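Local coordinates for ThermoDBP-single stranded DNA binding protein (PDB 3TEK) that binds single-stranded DNA, probably standing in for the canonical single-stranded DNA-binding protein in Thermoproteales such as Thermoproteus tenax, at residues 23-28 and 121-126; 108-113 and 140-145. One frame throughout, in Å; residues are numbered along the deposited sequence.

Interaction 1 (23-28 and 121-126); sequences KKLVLI and ELVLDP
Val26 pairs with Leu124 and Ile28 with Leu122 in an antiparallel strand pairing at the middle of the four-stranded sheet. Strand 23-31 and strand 116-124 are its two inner strands. Their axes here come within 4.6 Å, at 167°. Both pairs are hydrogen-bonded, and each has two backbone bonds. Val26 N to Leu124 O is 3.0 Å, with the return bond from Leu124 N to Val26 O at 2.8 Å. Ile28 N reaches Leu122 O at 2.7 Å in an almost straight bond, 179° at the hydrogen, and Leu122 N gives to Ile28 O. Between them, Leu27 and Val123 form a non-hydrogen-bonded pair. The alpha hydrogens of Val123 and Leu27 lean to Val26 O and Leu122 O as CA-H...O contacts, a second, weaker interaction for each carbonyl.

Val26, Ile28, Leu122 and Leu124 are buried against helix 52-68, where Phe68, Ser63, Leu56 and Val60 meet them. Leu25, Leu27 and Val123 lie on the other, partly exposed face. Val123 sits between the two leucines: its CG1 touches Leu25 CB at 3.8 Å, and its CG2 touches Leu27 CD1 at 3.9 Å. CG1 is anti to the backbone N (chi1 176°), which sends the two methyls to different leucines. Leu27 CD1 also lies 3.7 Å from Glu121 OE1, an oxygen hydrogen-bonded to Asn134 ND2.

Beyond the last bonded pair, side chains carry more of the contact. Leu25 CD2 rests on Asp125 CB at 3.7 Å, and the Pro126 ring abuts Lys24 O. Proline has no N-H to offer that carbonyl, so no backbone bond forms here; the ring's CD and CG meet the oxygen instead. The backbone bonds fix the register, while apolar side chains join the sheet to its helical cover.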
ATOM      1  N   LYS A  23     -10.813  13.735 -15.921  1.00 59.66           N
ATOM      2  CA  LYS A  23     -10.255  13.450 -14.619  1.00 58.50           C
ATOM      3  C   LYS A  23      -8.900  12.760 -14.779  1.00 52.10           C
ATOM      4  O   LYS A  23      -8.716  11.916 -15.646  1.00 48.54           O
ATOM      5  CB  LYS A  23     -11.213  12.586 -13.787  1.00 64.32           C
ATOM      6  CG  LYS A  23     -12.706  13.050 -13.771  1.00 70.66           C
ATOM      7  CD  LYS A  23     -13.025  14.157 -12.708  1.00 74.00           C
ATOM      8  CE  LYS A  23     -14.551  14.425 -12.532  1.00 73.76           C
ATOM      9  NZ  LYS A  23     -15.202  14.843 -13.802  1.00 71.78           N
ATOM     10  N   LYS A  24      -7.940  13.153 -13.965  1.00 49.60           N
ATOM     11  CA  LYS A  24      -6.674  12.475 -13.917  1.00 49.48           C
ATOM     12  C   LYS A  24      -6.655  11.621 -12.650  1.00 47.81           C
ATOM     13  O   LYS A  24      -6.969  12.105 -11.578  1.00 48.60           O
ATOM     14  CB  LYS A  24      -5.547  13.484 -13.863  1.00 52.23           C
ATOM     15  CG  LYS A  24      -5.450  14.344 -15.078  1.00 56.41           C
ATOM     16  CD  LYS A  24      -4.703  13.634 -16.190  1.00 60.22           C
ATOM     17  CE  LYS A  24      -4.260  14.625 -17.297  1.00 62.77           C
ATOM     18  NZ  LYS A  24      -5.278  14.697 -18.370  1.00 65.33           N
ATOM     19  N   LEU A  25      -6.296  10.355 -12.779  1.00 45.00           N
ATOM     20  CA  LEU A  25      -6.099   9.491 -11.618  1.00 43.99           C
ATOM     21  C   LEU A  25      -4.627   9.107 -11.535  1.00 42.34           C
ATOM     22  O   LEU A  25      -3.889   9.238 -12.511  1.00 42.58           O
ATOM     23  CB  LEU A  25      -6.995   8.257 -11.690  1.00 44.48           C
ATOM     24  CG  LEU A  25      -8.487   8.637 -11.764  1.00 46.49           C
ATOM     25  CD1 LEU A  25      -8.990   8.382 -13.131  1.00 47.46           C
ATOM     26  CD2 LEU A  25      -9.311   7.821 -10.780  1.00 48.76           C
ATOM     27  N   VAL A  26      -4.228   8.614 -10.371  1.00 40.60           N
ATOM     28  CA  VAL A  26      -2.851   8.228 -10.136  1.00 39.57           C
ATOM     29  C   VAL A  26      -2.783   6.727  -9.958  1.00 39.01           C
ATOM     30  O   VAL A  26      -3.343   6.177  -9.001  1.00 40.18           O
ATOM     31  CB  VAL A  26      -2.252   8.946  -8.914  1.00 40.03           C
ATOM     32  CG1 VAL A  26      -0.744   8.638  -8.802  1.00 39.21           C
ATOM     33  CG2 VAL A  26      -2.478  10.487  -9.008  1.00 41.35           C
ATOM     34  N   LEU A  27      -2.118   6.067 -10.908  1.00 39.58           N
ATOM     35  CA  LEU A  27      -1.763   4.650 -10.757  1.00 40.69           C
ATOM     36  C   LEU A  27      -0.494   4.538  -9.917  1.00 41.28           C
ATOM     37  O   LEU A  27       0.527   5.109 -10.274  1.00 41.40           O
ATOM     38  CB  LEU A  27      -1.560   4.002 -12.120  1.00 42.05           C
ATOM     39  CG  LEU A  27      -1.152   2.533 -12.178  1.00 44.31           C
ATOM     40  CD1 LEU A  27      -2.114   1.637 -11.413  1.00 45.22           C
ATOM     41  CD2 LEU A  27      -1.079   2.099 -13.614  1.00 46.62           C
ATOM     42  N   ILE A  28      -0.566   3.823  -8.796  1.00 41.71           N
ATOM     43  CA  ILE A  28       0.571   3.702  -7.914  1.00 43.00           C
ATOM     44  C   ILE A  28       0.999   2.236  -7.807  1.00 46.98           C
ATOM     45  O   ILE A  28       0.194   1.354  -7.500  1.00 48.27           O
ATOM     46  CB  ILE A  28       0.267   4.224  -6.528  1.00 42.99           C
ATOM     47  CG1 ILE A  28      -0.199   5.686  -6.587  1.00 41.62           C
ATOM     48  CG2 ILE A  28       1.488   4.083  -5.622  1.00 43.93           C
ATOM     49  CD1 ILE A  28      -0.487   6.239  -5.246  1.00 43.21           C
ATOM     50  N   GLU A 121      -0.696  -2.870  -6.711  1.00 47.31           N
ATOM     51  CA  GLU A 121      -1.051  -1.674  -7.461  1.00 45.64           C
ATOM     52  C   GLU A 121      -2.321  -1.066  -6.913  1.00 43.40           C
ATOM     53  O   GLU A 121      -3.250  -1.788  -6.550  1.00 40.44           O
ATOM     54  CB  GLU A 121      -1.291  -2.005  -8.920  1.00 48.91           C
ATOM     55  CG  GLU A 121      -0.073  -2.465  -9.659  1.00 54.19           C
ATOM     56  CD  GLU A 121      -0.237  -2.342 -11.183  1.00 56.08           C
ATOM     57  OE1 GLU A 121      -1.325  -1.936 -11.686  1.00 56.76           O
ATOM     58  OE2 GLU A 121       0.746  -2.651 -11.861  1.00 59.45           O
ATOM     59  N   LEU A 122      -2.334   0.265  -6.863  1.00 41.37           N
ATOM     60  CA  LEU A 122      -3.467   1.077  -6.401  1.00 41.98           C
ATOM     61  C   LEU A 122      -3.772   2.164  -7.449  1.00 41.28           C
ATOM     62  O   LEU A 122      -2.857   2.627  -8.161  1.00 40.65           O
ATOM     63  CB  LEU A 122      -3.113   1.770  -5.058  1.00 42.24           C
ATOM     64  CG  LEU A 122      -2.273   0.963  -4.034  1.00 44.75           C
ATOM     65  CD1 LEU A 122      -1.740   1.829  -2.905  1.00 45.17           C
ATOM     66  CD2 LEU A 122      -3.104  -0.204  -3.452  1.00 44.20           C
ATOM     67  N   VAL A 123      -5.040   2.564  -7.534  1.00 40.45           N
ATOM     68  CA  VAL A 123      -5.441   3.771  -8.306  1.00 41.28           C
ATOM     69  C   VAL A 123      -6.088   4.762  -7.321  1.00 40.97           C
ATOM     70  O   VAL A 123      -7.047   4.426  -6.618  1.00 41.89           O
ATOM     71  CB  VAL A 123      -6.426   3.425  -9.456  1.00 41.49           C
ATOM     72  CG1 VAL A 123      -6.937   4.716 -10.213  1.00 41.94           C
ATOM     73  CG2 VAL A 123      -5.769   2.481 -10.459  1.00 42.32           C
ATOM     74  N   LEU A 124      -5.521   5.949  -7.221  1.00 40.94           N
ATOM     75  CA  LEU A 124      -6.075   6.983  -6.365  1.00 41.65           C
ATOM     76  C   LEU A 124      -6.839   7.964  -7.224  1.00 42.09           C
ATOM     77  O   LEU A 124      -6.284   8.501  -8.179  1.00 41.81           O
ATOM     78  CB  LEU A 124      -4.981   7.720  -5.609  1.00 42.75           C
ATOM     79  CG  LEU A 124      -5.367   9.014  -4.845  1.00 44.10           C
ATOM     80  CD1 LEU A 124      -6.273   8.721  -3.653  1.00 43.60           C
ATOM     81  CD2 LEU A 124      -4.113   9.739  -4.403  1.00 42.95           C
ATOM     82  N   ASP A 125      -8.088   8.234  -6.848  1.00 42.53           N
ATOM     83  CA  ASP A 125      -8.825   9.372  -7.414  1.00 44.31           C
ATOM     84  C   ASP A 125      -8.492  10.602  -6.558  1.00 45.08           C
ATOM     85  O   ASP A 125      -8.965  10.708  -5.435  1.00 44.43           O
ATOM     86  CB  ASP A 125     -10.347   9.087  -7.408  1.00 46.80           C
ATOM     87  CG  ASP A 125     -11.158  10.201  -8.054  1.00 50.32           C
ATOM     88  OD1 ASP A 125     -10.707  11.379  -8.057  1.00 54.95           O
ATOM     89  OD2 ASP A 125     -12.261   9.918  -8.553  1.00 53.08           O
ATOM     90  N   PRO A 126      -7.654  11.524  -7.069  1.00 44.68           N
ATOM     91  CA  PRO A 126      -7.262  12.643  -6.217  1.00 45.73           C
ATOM     92  C   PRO A 126      -8.413  13.617  -5.920  1.00 45.94           C
ATOM     93  O   PRO A 126      -8.299  14.424  -4.996  1.00 45.48           O
ATOM     94  CB  PRO A 126      -6.130  13.315  -7.014  1.00 45.53           C
ATOM     95  CG  PRO A 126      -6.491  13.064  -8.428  1.00 46.10           C
ATOM     96  CD  PRO A 126      -7.150  11.681  -8.445  1.00 45.89           C
TER

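Interaction 2 (108-113 and 140-145); sequences YNLERG and LIYWIR
Tyr108 and Tyr142 make the close part of this contact. Their rings meet obliquely, with centroids 4.6 Å apart and planes at 35°. Tyr142 CE2 lies over one face of the Tyr108 ring, offset toward the rim, and comes within 3.3 Å of Tyr108 CD1. In return Tyr108 CB sits over a face of the Tyr142 ring, a CH-pi contact 4.0 Å from its centroid. Tyr142 CG stands between its backbone N and carbonyl carbon (chi1 64°), a rotation that sets the ring alongside Tyr108.

The contact joins the C-terminal end of helix 83-108 to the outer strand 131-142. Asn109, with positive phi, is the first residue to leave the helical conformation, and Leu110 follows. Leu110 CD2 packs on Tyr142 CD1 at 3.8 Å. Its other methyl, CD1, meets Leu140 CD2 tip to tip. Leu140 CD2 also touches Tyr108 CD2 at 3.6 Å, and Phe100 and Val105 of the helix back Leu110.

The two ends are looser. No direct hydrogen bond links the segments; at one end a water bridges Tyr108 OH, at 3.0 Å, and Leu140 N. At the other, exposed end, Glu111 OE1 stays 5.2 Å from Arg145 NH1, too far for a salt bridge; Arg145 NE pairs with Asp147 instead.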
ATOM      1  N   TYR A 108       1.910 -20.566   0.815  1.00 54.64           N
ATOM      2  CA  TYR A 108       3.357 -20.656   0.795  1.00 57.52           C
ATOM      3  C   TYR A 108       3.925 -21.294   2.044  1.00 59.75           C
ATOM      4  O   TYR A 108       5.137 -21.339   2.197  1.00 61.39           O
ATOM      5  CB  TYR A 108       3.962 -19.282   0.593  1.00 56.51           C
ATOM      6  CG  TYR A 108       3.603 -18.672  -0.741  1.00 58.07           C
ATOM      7  CD1 TYR A 108       3.978 -19.292  -1.931  1.00 60.26           C
ATOM      8  CD2 TYR A 108       2.885 -17.489  -0.816  1.00 58.81           C
ATOM      9  CE1 TYR A 108       3.658 -18.746  -3.157  1.00 60.34           C
ATOM     10  CE2 TYR A 108       2.551 -16.923  -2.050  1.00 59.33           C
ATOM     11  CZ  TYR A 108       2.936 -17.562  -3.212  1.00 60.50           C
ATOM     12  OH  TYR A 108       2.634 -16.998  -4.431  1.00 58.98           O
ATOM     13  N   ASN A 109       3.053 -21.796   2.911  1.00 61.47           N
ATOM     14  CA  ASN A 109       3.454 -22.406   4.190  1.00 65.42           C
ATOM     15  C   ASN A 109       4.312 -21.468   5.030  1.00 64.36           C
ATOM     16  O   ASN A 109       5.334 -21.883   5.584  1.00 60.93           O
ATOM     17  CB  ASN A 109       4.186 -23.730   3.968  1.00 67.81           C
ATOM     18  CG  ASN A 109       3.338 -24.730   3.229  1.00 72.14           C
ATOM     19  OD1 ASN A 109       2.377 -25.270   3.775  1.00 76.21           O
ATOM     20  ND2 ASN A 109       3.675 -24.976   1.970  1.00 75.29           N
ATOM     21  N   LEU A 110       3.878 -20.206   5.129  1.00 60.52           N
ATOM     22  CA  LEU A 110       4.636 -19.207   5.882  1.00 59.63           C
ATOM     23  C   LEU A 110       4.481 -19.496   7.364  1.00 62.16           C
ATOM     24  O   LEU A 110       3.440 -20.006   7.794  1.00 62.59           O
ATOM     25  CB  LEU A 110       4.163 -17.772   5.570  1.00 57.34           C
ATOM     26  CG  LEU A 110       4.227 -17.356   4.114  1.00 55.39           C
ATOM     27  CD1 LEU A 110       3.710 -15.920   3.952  1.00 53.88           C
ATOM     28  CD2 LEU A 110       5.642 -17.506   3.595  1.00 54.62           C
ATOM     29  N   GLU A 111       5.507 -19.152   8.135  1.00 62.05           N
ATOM     30  CA  GLU A 111       5.493 -19.328   9.584  1.00 64.92           C
ATOM     31  C   GLU A 111       5.752 -17.995  10.307  1.00 65.93           C
ATOM     32  O   GLU A 111       6.276 -17.035   9.717  1.00 62.23           O
ATOM     33  CB  GLU A 111       6.522 -20.389   9.978  1.00 69.59           C
ATOM     34  CG  GLU A 111       6.312 -21.715   9.215  1.00 75.01           C
ATOM     35  CD  GLU A 111       7.058 -22.906   9.809  1.00 80.48           C
ATOM     36  OE1 GLU A 111       8.304 -22.847   9.897  1.00 84.19           O
ATOM     37  OE2 GLU A 111       6.393 -23.908  10.164  1.00 79.84           O
ATOM     38  N   ARG A 112       5.381 -17.939  11.585  1.00 66.12           N
ATOM     39  CA  ARG A 112       5.629 -16.753  12.410  1.00 67.54           C
ATOM     40  C   ARG A 112       7.093 -16.354  12.297  1.00 65.81           C
ATOM     41  O   ARG A 112       7.976 -17.214  12.266  1.00 63.91           O
ATOM     42  CB  ARG A 112       5.300 -17.027  13.878  1.00 74.02           C
ATOM     43  CG  ARG A 112       5.021 -15.760  14.691  1.00 81.94           C
ATOM     44  CD  ARG A 112       4.859 -16.073  16.185  1.00 87.56           C
ATOM     45  NE  ARG A 112       4.001 -15.099  16.872  1.00 94.43           N
ATOM     46  CZ  ARG A 112       3.693 -15.139  18.168  1.00 99.13           C
ATOM     47  NH1 ARG A 112       4.164 -16.111  18.949  1.00101.85           N
ATOM     48  NH2 ARG A 112       2.910 -14.201  18.695  1.00101.41           N
ATOM     49  N   GLY A 113       7.344 -15.052  12.213  1.00 65.44           N
ATOM     50  CA  GLY A 113       8.705 -14.537  12.100  1.00 65.42           C
ATOM     51  C   GLY A 113       9.273 -14.550  10.690  1.00 64.09           C
ATOM     52  O   GLY A 113      10.364 -14.006  10.460  1.00 63.54           O
ATOM     53  N   LEU A 140       3.646 -11.589  -3.754  1.00 54.01           N
ATOM     54  CA  LEU A 140       4.478 -11.796  -2.593  1.00 53.19           C
ATOM     55  C   LEU A 140       5.799 -12.398  -3.002  1.00 53.92           C
ATOM     56  O   LEU A 140       5.859 -13.379  -3.768  1.00 56.69           O
ATOM     57  CB  LEU A 140       3.807 -12.767  -1.637  1.00 54.90           C
ATOM     58  CG  LEU A 140       4.480 -12.912  -0.282  1.00 54.50           C
ATOM     59  CD1 LEU A 140       4.022 -11.792   0.629  1.00 54.52           C
ATOM     60  CD2 LEU A 140       4.198 -14.311   0.315  1.00 57.69           C
ATOM     61  N   ILE A 141       6.866 -11.815  -2.489  1.00 53.20           N
ATOM     62  CA  ILE A 141       8.146 -12.475  -2.498  1.00 53.67           C
ATOM     63  C   ILE A 141       8.461 -12.756  -1.040  1.00 51.47           C
ATOM     64  O   ILE A 141       8.270 -11.885  -0.190  1.00 47.85           O
ATOM     65  CB  ILE A 141       9.238 -11.617  -3.127  1.00 57.87           C
ATOM     66  CG1 ILE A 141       8.998 -11.501  -4.632  1.00 60.20           C
ATOM     67  CG2 ILE A 141      10.635 -12.272  -2.882  1.00 56.08           C
ATOM     68  CD1 ILE A 141       9.397 -12.800  -5.410  1.00 63.57           C
ATOM     69  N   TYR A 142       8.909 -13.976  -0.757  1.00 48.67           N
ATOM     70  CA  TYR A 142       9.092 -14.426   0.630  1.00 49.64           C
ATOM     71  C   TYR A 142      10.409 -15.186   0.778  1.00 49.51           C
ATOM     72  O   TYR A 142      10.982 -15.624  -0.202  1.00 52.19           O
ATOM     73  CB  TYR A 142       7.904 -15.284   1.085  1.00 49.29           C
ATOM     74  CG  TYR A 142       7.726 -16.582   0.335  1.00 50.81           C
ATOM     75  CD1 TYR A 142       8.205 -17.784   0.859  1.00 51.43           C
ATOM     76  CD2 TYR A 142       7.073 -16.620  -0.893  1.00 52.33           C
ATOM     77  CE1 TYR A 142       8.036 -18.983   0.167  1.00 55.01           C
ATOM     78  CE2 TYR A 142       6.898 -17.828  -1.594  1.00 54.97           C
ATOM     79  CZ  TYR A 142       7.383 -18.998  -1.054  1.00 56.65           C
ATOM     80  OH  TYR A 142       7.219 -20.183  -1.722  1.00 61.66           O
ATOM     81  N   TRP A 143      10.887 -15.311   2.004  1.00 50.74           N
ATOM     82  CA  TRP A 143      12.189 -15.920   2.261  1.00 50.26           C
ATOM     83  C   TRP A 143      12.005 -17.344   2.814  1.00 51.37           C
ATOM     84  O   TRP A 143      11.201 -17.562   3.696  1.00 50.57           O
ATOM     85  CB  TRP A 143      12.994 -15.049   3.203  1.00 51.23           C
ATOM     86  CG  TRP A 143      13.791 -13.948   2.495  1.00 54.82           C
ATOM     87  CD1 TRP A 143      15.149 -13.902   2.327  1.00 55.50           C
ATOM     88  CD2 TRP A 143      13.278 -12.752   1.892  1.00 55.23           C
ATOM     89  NE1 TRP A 143      15.515 -12.754   1.651  1.00 58.24           N
ATOM     90  CE2 TRP A 143      14.387 -12.033   1.371  1.00 59.40           C
ATOM     91  CE3 TRP A 143      12.004 -12.212   1.756  1.00 56.83           C
ATOM     92  CZ2 TRP A 143      14.246 -10.812   0.701  1.00 60.90           C
ATOM     93  CZ3 TRP A 143      11.865 -10.991   1.088  1.00 60.12           C
ATOM     94  CH2 TRP A 143      12.990 -10.304   0.578  1.00 59.10           C
ATOM     95  N   ILE A 144      12.769 -18.280   2.262  1.00 51.97           N
ATOM     96  CA  ILE A 144      12.649 -19.699   2.531  1.00 55.96           C
ATOM     97  C   ILE A 144      13.917 -20.215   3.242  1.00 55.99           C
ATOM     98  O   ILE A 144      15.046 -19.829   2.907  1.00 54.44           O
ATOM     99  CB  ILE A 144      12.486 -20.461   1.202  1.00 59.41           C
ATOM    100  CG1 ILE A 144      11.187 -20.054   0.495  1.00 61.38           C
ATOM    101  CG2 ILE A 144      12.452 -21.966   1.433  1.00 60.48           C
ATOM    102  CD1 ILE A 144      11.171 -20.435  -0.989  1.00 64.76           C
ATOM    103  N   ARG A 145      13.716 -21.100   4.205  1.00 59.34           N
ATOM    104  CA  ARG A 145      14.827 -21.681   4.976  1.00 62.95           C
ATOM    105  C   ARG A 145      15.771 -22.457   4.058  1.00 63.22           C
ATOM    106  O   ARG A 145      15.318 -23.232   3.210  1.00 64.04           O
ATOM    107  CB  ARG A 145      14.281 -22.579   6.095  1.00 66.41           C
ATOM    108  CG  ARG A 145      15.193 -22.718   7.296  1.00 68.12           C
ATOM    109  CD  ARG A 145      14.474 -23.416   8.470  1.00 72.60           C
ATOM    110  NE  ARG A 145      14.253 -24.844   8.247  1.00 77.59           N
ATOM    111  CZ  ARG A 145      13.536 -25.641   9.046  1.00 83.36           C
ATOM    112  NH1 ARG A 145      12.954 -25.154  10.142  1.00 83.45           N
ATOM    113  NH2 ARG A 145      13.395 -26.934   8.749  1.00 84.98           N
TER
HETATM  114  O   HOH W   1       1.957 -14.031  -4.574  1.00 53.41           O

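In the fold
Interactions 1 and 2 lie on opposite sides of the chain's centre. Their own centres are 31 Å apart, and their nearest atoms about 10 Å apart, so they do not touch. The antiparallel sheet connects them. Strand 116-124 enters interaction 1 through its C-terminal end, and its neighbour 131-142 runs back to interaction 2. Interaction 1 lies inside the sheet and is partly buried; interaction 2 joins an outer strand to a helix end at the surface. Helices 52-68 and 71-79 cover the buried face of interaction 1, whereas helix 83-108 leads into interaction 2. The segments alternate along the chain, and all four belong to the single-stranded DNA-binding domain.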